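Local atomic coordinates of general negative regulator of transcription subunit 2 (Saccharomyces cerevisiae, PDB entry 4BY6), a protein that serves as a core subunit of the CCR4-NOT complex, needed for its integrity, and takes part in transcriptional repression and cytoplasmic mRNA deadenylation. Residues Q102-F107 with E126-E131; R165-F170 with K178-F183. All blocks are in the same frame, centred on the assembly; numbering follows the deposited sequence.

Interaction 1 of 2, residues Q102-F107 with E126-E131; sequences QRVALF and ELTYLE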
loop_
_atom_site.group_PDB
_atom_site.type_symbol
_atom_site.label_atom_id
_atom_site.label_comp_id
_atom_site.label_asym_id
_atom_site.label_seq_id
_atom_site.Cartn_x
_atom_site.Cartn_y
_atom_site.Cartn_z
ATOM N N GLN E 102 32.720 25.081 19.693
ATOM C CA GLN E 102 33.211 25.775 18.507
ATOM C C GLN E 102 32.487 25.298 17.249
ATOM O O GLN E 102 32.140 26.105 16.385
ATOM C CB GLN E 102 34.721 25.580 18.375
ATOM C CG GLN E 102 35.536 26.294 19.459
ATOM C CD GLN E 102 35.481 25.587 20.819
ATOM O OE1 GLN E 102 34.830 24.545 20.971
ATOM N NE2 GLN E 102 36.164 26.157 21.813
ATOM N N ARG E 103 32.221 24.001 17.153
ATOM C CA ARG E 103 31.402 23.507 16.054
ATOM C C ARG E 103 29.935 23.968 16.132
ATOM O O ARG E 103 29.356 24.390 15.115
ATOM C CB ARG E 103 31.444 21.996 16.017
ATOM C CG ARG E 103 32.453 21.476 15.073
ATOM C CD ARG E 103 32.294 20.006 14.919
ATOM N NE ARG E 103 32.445 19.316 16.186
ATOM C CZ ARG E 103 32.139 18.041 16.357
ATOM N NH1 ARG E 103 31.668 17.335 15.330
ATOM N NH2 ARG E 103 32.305 17.480 17.546
ATOM N N VAL E 104 29.344 23.909 17.330
ATOM C CA VAL E 104 27.929 24.236 17.473
ATOM C C VAL E 104 27.676 25.725 17.164
ATOM O O VAL E 104 26.672 26.101 16.555
ATOM C CB VAL E 104 27.423 23.869 18.865
ATOM C CG1 VAL E 104 25.985 24.293 19.050
ATOM C CG2 VAL E 104 27.522 22.383 19.059
ATOM N N ALA E 105 28.628 26.564 17.522
ATOM C CA ALA E 105 28.543 27.982 17.219
ATOM C C ALA E 105 28.393 28.303 15.733
ATOM O O ALA E 105 27.972 29.405 15.384
ATOM C CB ALA E 105 29.791 28.691 17.757
ATOM N N LEU E 106 28.758 27.370 14.858
ATOM C CA LEU E 106 28.738 27.654 13.418
ATOM C C LEU E 106 27.351 27.477 12.840
ATOM O O LEU E 106 27.095 27.867 11.710
ATOM C CB LEU E 106 29.714 26.753 12.667
ATOM C CG LEU E 106 31.180 26.963 13.001
ATOM C CD1 LEU E 106 31.968 25.884 12.347
ATOM C CD2 LEU E 106 31.575 28.274 12.486
ATOM N N PHE E 107 26.460 26.883 13.624
ATOM C CA PHE E 107 25.133 26.545 13.131
ATOM C C PHE E 107 24.152 27.699 13.291
ATOM O O PHE E 107 24.276 28.508 14.215
ATOM C CB PHE E 107 24.595 25.317 13.865
ATOM C CG PHE E 107 25.484 24.118 13.769
ATOM C CD1 PHE E 107 26.223 23.874 12.613
ATOM C CD2 PHE E 107 25.567 23.209 14.820
ATOM C CE1 PHE E 107 27.038 22.743 12.518
ATOM C CE2 PHE E 107 26.379 22.076 14.726
ATOM C CZ PHE E 107 27.106 21.847 13.577
ATOM N N GLU E 126 22.336 19.970 25.475
ATOM C CA GLU E 126 22.892 20.961 26.382
ATOM C C GLU E 126 23.702 22.057 25.644
ATOM O O GLU E 126 23.657 23.246 26.004
ATOM C CB GLU E 126 23.773 20.286 27.425
ATOM C CG GLU E 126 24.358 21.246 28.446
ATOM C CD GLU E 126 23.337 21.716 29.472
ATOM O OE1 GLU E 126 22.234 21.128 29.555
ATOM O OE2 GLU E 126 23.635 22.696 30.180
ATOM N N LEU E 127 24.463 21.665 24.631
ATOM C CA LEU E 127 25.270 22.646 23.937
ATOM C C LEU E 127 24.377 23.609 23.129
ATOM O O LEU E 127 24.602 24.826 23.118
ATOM C CB LEU E 127 26.299 21.948 23.050
ATOM C CG LEU E 127 27.477 21.259 23.760
ATOM C CD1 LEU E 127 28.507 20.846 22.745
ATOM C CD2 LEU E 127 28.139 22.126 24.832
ATOM N N THR E 128 23.345 23.080 22.485
ATOM C CA THR E 128 22.421 23.948 21.763
ATOM C C THR E 128 21.613 24.831 22.727
ATOM O O THR E 128 21.276 25.961 22.413
ATOM C CB THR E 128 21.465 23.144 20.869
ATOM O OG1 THR E 128 20.871 22.079 21.623
ATOM C CG2 THR E 128 22.230 22.560 19.694
ATOM N N TYR E 129 21.283 24.313 23.896
ATOM C CA TYR E 129 20.656 25.155 24.890
ATOM C C TYR E 129 21.576 26.328 25.257
ATOM O O TYR E 129 21.144 27.482 25.310
ATOM C CB TYR E 129 20.304 24.354 26.146
ATOM C CG TYR E 129 19.975 25.246 27.322
ATOM C CD1 TYR E 129 18.717 25.796 27.457
ATOM C CD2 TYR E 129 20.945 25.584 28.269
ATOM C CE1 TYR E 129 18.407 26.614 28.524
ATOM C CE2 TYR E 129 20.645 26.410 29.337
ATOM C CZ TYR E 129 19.371 26.923 29.460
ATOM O OH TYR E 129 19.045 27.760 30.504
ATOM N N LEU E 130 22.843 26.035 25.516
ATOM C CA LEU E 130 23.764 27.098 25.930
ATOM C C LEU E 130 23.988 28.130 24.832
ATOM O O LEU E 130 24.066 29.331 25.106
ATOM C CB LEU E 130 25.101 26.510 26.357
ATOM C CG LEU E 130 25.018 25.611 27.582
ATOM C CD1 LEU E 130 26.308 24.867 27.746
ATOM C CD2 LEU E 130 24.698 26.419 28.813
ATOM N N GLU E 131 24.084 27.651 23.593
ATOM C CA GLU E 131 24.310 28.514 22.442
ATOM C C GLU E 131 23.082 29.389 22.146
ATOM O O GLU E 131 23.195 30.580 21.831
ATOM C CB GLU E 131 24.677 27.672 21.234
ATOM C CG GLU E 131 24.880 28.454 19.972
ATOM C CD GLU E 131 26.110 29.333 19.999
ATOM O OE1 GLU E 131 27.046 29.052 20.780
ATOM O OE2 GLU E 131 26.133 30.312 19.224
#
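Val104 on the short helix 101-104 packs against Leu127, Thr128 and Glu131 of helix 123-134, an apolar contact between helical parts of the chain that no hydrogen bond crosses. Its two methyls divide the work. CG2 faces Leu127 and lies 4.1 Å from its CD1, the two side chains meeting at a slant. CG1, anti to the backbone N (chi1 176°), comes crosswise to Thr128, 4.2 Å from CG2 of that residue, and reaches the CB of Glu131 at a similar distance. With OG1 of Thr128 between its own N and carbonyl carbon (chi1 50°), its CG2 is the branch that meets Val104, while OG1 hydrogen-bonds back to Ile124 O; the buried polar atom is thus satisfied inside its own helix. Leu112 of helix 109-118 touches Val104, Thr128 and Glu131 alike, so the contact belongs to a compact three-helix arrangement in the C-terminal region shared by the NOT2/3/5 family. A type I turn runs from Val104 to Phe107, closed by Phe107 N on Val104 O at 3.0 Å. Ala105 in this turn rests against the carboxylate of Glu131, whose CD is 3.9 Å from Ala105 CA while OE1 stands 4.1 Å from the CB. OE2 of Glu131 makes a salt bridge with Arg135, which also donates from NH1 to the carbonyl of Phe107 and so links turn and helix, while the Phe107 ring meets aromatic side chains of another protein's chain edge-to-face.

Interaction 2 of 2, residues R165-F170 with K178-F183; sequences RGSYVF and KCQRDF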
loop_
_atom_site.group_PDB
_atom_site.type_symbol
_atom_site.label_atom_id
_atom_site.label_comp_id
_atom_site.label_asym_id
_atom_site.label_seq_id
_atom_site.Cartn_x
_atom_site.Cartn_y
_atom_site.Cartn_z
ATOM N N ARG E 165 5.335 42.265 30.377
ATOM C CA ARG E 165 4.482 42.193 29.213
ATOM C C ARG E 165 5.245 42.765 28.048
ATOM O O ARG E 165 5.777 43.869 28.131
ATOM C CB ARG E 165 3.171 42.933 29.460
ATOM C CG ARG E 165 2.123 42.580 28.473
ATOM C CD ARG E 165 0.979 43.542 28.530
ATOM N NE ARG E 165 0.371 43.638 27.214
ATOM C CZ ARG E 165 -0.657 44.418 26.924
ATOM N NH1 ARG E 165 -1.214 45.167 27.870
ATOM N NH2 ARG E 165 -1.126 44.439 25.686
ATOM N N GLY E 166 5.339 42.004 26.965
ATOM C CA GLY E 166 6.144 42.452 25.844
ATOM C C GLY E 166 5.896 41.719 24.550
ATOM O O GLY E 166 5.057 40.827 24.482
ATOM N N SER E 167 6.649 42.086 23.522
ATOM C CA SER E 167 6.536 41.448 22.223
ATOM C C SER E 167 7.667 40.446 22.022
ATOM O O SER E 167 8.828 40.753 22.266
ATOM C CB SER E 167 6.540 42.490 21.116
ATOM O OG SER E 167 6.436 41.850 19.864
ATOM N N TYR E 168 7.319 39.245 21.573
ATOM C CA TYR E 168 8.284 38.163 21.483
ATOM C C TYR E 168 8.105 37.419 20.186
ATOM O O TYR E 168 7.079 37.534 19.529
ATOM C CB TYR E 168 8.128 37.197 22.664
ATOM C CG TYR E 168 8.221 37.887 23.994
ATOM C CD1 TYR E 168 9.450 38.074 24.615
ATOM C CD2 TYR E 168 7.091 38.391 24.614
ATOM C CE1 TYR E 168 9.544 38.727 25.836
ATOM C CE2 TYR E 168 7.177 39.052 25.819
ATOM C CZ TYR E 168 8.404 39.212 26.429
ATOM O OH TYR E 168 8.488 39.860 27.641
ATOM N N VAL E 169 9.119 36.649 19.835
ATOM C CA VAL E 169 9.115 35.789 18.671
ATOM C C VAL E 169 9.313 34.393 19.215
ATOM O O VAL E 169 10.343 34.122 19.842
ATOM C CB VAL E 169 10.241 36.166 17.660
ATOM C CG1 VAL E 169 10.195 35.287 16.438
ATOM C CG2 VAL E 169 10.117 37.584 17.260
ATOM N N PHE E 170 8.300 33.543 19.037
ATOM C CA PHE E 170 8.327 32.137 19.461
ATOM C C PHE E 170 8.736 31.205 18.316
ATOM O O PHE E 170 8.299 31.387 17.181
ATOM C CB PHE E 170 6.955 31.709 19.963
ATOM C CG PHE E 170 6.559 32.294 21.283
ATOM C CD1 PHE E 170 6.060 33.581 21.376
ATOM C CD2 PHE E 170 6.638 31.528 22.436
ATOM C CE1 PHE E 170 5.670 34.106 22.618
ATOM C CE2 PHE E 170 6.252 32.045 23.664
ATOM C CZ PHE E 170 5.772 33.333 23.758
ATOM N N LYS E 178 9.083 31.196 12.806
ATOM C CA LYS E 178 9.132 32.136 13.911
ATOM C C LYS E 178 7.777 32.819 13.922
ATOM O O LYS E 178 7.212 33.076 12.867
ATOM C CB LYS E 178 10.278 33.126 13.755
ATOM C CG LYS E 178 11.645 32.477 13.745
ATOM C CD LYS E 178 12.724 33.522 13.667
ATOM C CE LYS E 178 14.080 32.865 13.517
ATOM N NZ LYS E 178 15.191 33.829 13.756
ATOM N N CYS E 179 7.221 33.029 15.106
ATOM C CA CYS E 179 5.870 33.549 15.234
ATOM C C CYS E 179 5.842 34.685 16.270
ATOM O O CYS E 179 6.124 34.458 17.451
ATOM C CB CYS E 179 4.901 32.415 15.616
ATOM S SG CYS E 179 3.201 32.949 16.016
ATOM N N GLN E 180 5.525 35.904 15.831
ATOM C CA GLN E 180 5.475 37.031 16.757
ATOM C C GLN E 180 4.176 37.026 17.580
ATOM O O GLN E 180 3.098 36.671 17.088
ATOM C CB GLN E 180 5.645 38.346 16.008
ATOM C CG GLN E 180 4.457 39.304 16.139
ATOM C CD GLN E 180 4.519 40.158 17.397
ATOM O OE1 GLN E 180 3.485 40.542 17.964
ATOM N NE2 GLN E 180 5.741 40.460 17.840
ATOM N N ARG E 181 4.294 37.447 18.838
ATOM C CA ARG E 181 3.204 37.379 19.799
ATOM C C ARG E 181 3.370 38.419 20.922
ATOM O O ARG E 181 4.470 38.591 21.460
ATOM C CB ARG E 181 3.163 35.983 20.393
ATOM C CG ARG E 181 1.923 35.642 21.113
ATOM C CD ARG E 181 2.090 34.325 21.833
ATOM N NE ARG E 181 2.523 33.221 20.976
ATOM C CZ ARG E 181 1.697 32.431 20.300
ATOM N NH1 ARG E 181 0.387 32.660 20.354
ATOM N NH2 ARG E 181 2.183 31.428 19.566
ATOM N N ASP E 182 2.290 39.114 21.270
ATOM C CA ASP E 182 2.287 39.943 22.474
ATOM C C ASP E 182 1.986 39.018 23.634
ATOM O O ASP E 182 1.078 38.194 23.570
ATOM C CB ASP E 182 1.259 41.065 22.404
ATOM C CG ASP E 182 1.643 42.132 21.402
ATOM O OD1 ASP E 182 2.690 42.788 21.598
ATOM O OD2 ASP E 182 0.886 42.329 20.428
ATOM N N PHE E 183 2.781 39.092 24.681
ATOM C CA PHE E 183 2.725 38.017 25.642
ATOM C C PHE E 183 2.991 38.519 27.045
ATOM O O PHE E 183 3.833 39.420 27.250
ATOM C CB PHE E 183 3.727 36.949 25.249
ATOM C CG PHE E 183 3.486 35.621 25.871
ATOM C CD1 PHE E 183 2.613 34.718 25.295
ATOM C CD2 PHE E 183 4.160 35.251 27.016
ATOM C CE1 PHE E 183 2.408 33.480 25.863
ATOM C CE2 PHE E 183 3.970 34.019 27.572
ATOM C CZ PHE E 183 3.087 33.136 27.008
#
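Phe170 reaches across to Cys179, Arg181 and Phe183 of the partner strand, one atom after another. Its CB lies 3.8 Å from Cys179 O, the carbonyl that also accepts a hydrogen bond from the backbone N of Phe170. With CG anti to its carbonyl carbon (chi1 -72°), the ring swings over the partner strand. CD1 approaches Arg181 NE to 3.6 Å, and CE1 comes 3.7 Å from the CD of the same arginine. The guanidinium thus stands over one ring face in a cation-pi contact, CZ of Arg181 5.0 Å from the ring centroid, with its own edge turned to the ring and the planes 81° apart. At the tip, CZ of Phe170 sits 3.7 Å above the centre of the Phe183 ring, a T-shaped stack in which Phe170 supplies the edge. All this happens on one face of the antiparallel beta hairpin 163-172/177-186, where Gly166-Phe183, Tyr168-Arg181 and Phe170-Cys179 are the hydrogen-bonded pairs. Tyr168 lies beside Phe183 on the same face: its CD2 is 3.7 Å from Phe183 CB, and its hydroxyl bonds to Glu164. Leu147 of strand 145-149 touches both Tyr168 and Phe170. With an alanine in place of Phe170, the face of Phe183 would probably lose its edge partner and Arg181 the ring its guanidinium stands over. On the other face, Gln180 NE2 donates in its amide plane to Ser167 OG, which also bonds to Asp150.

In the fold
From the N terminus, the chain runs through a long region with little regular structure apart from helix 35-40, and with breaks in the model, before reaching the first segment, 102-107. Helix 109-118 then leads to helix 123-134, where interaction 1 closes a loop of 18 intervening residues and draws three helices together. Only after that loop is shut does the sheet begin, with strands 138-140, 145-149 and 156-157. Interaction 2 follows in strands 163-172 and 177-186, with just seven residues between its segments. The two loops neither nest nor cross; they come in series. Interaction 1 ties helical parts together, interaction 2 pairs the last two strands of the sheet; their centres lie 24 Å apart and their nearest atoms about 11 Å.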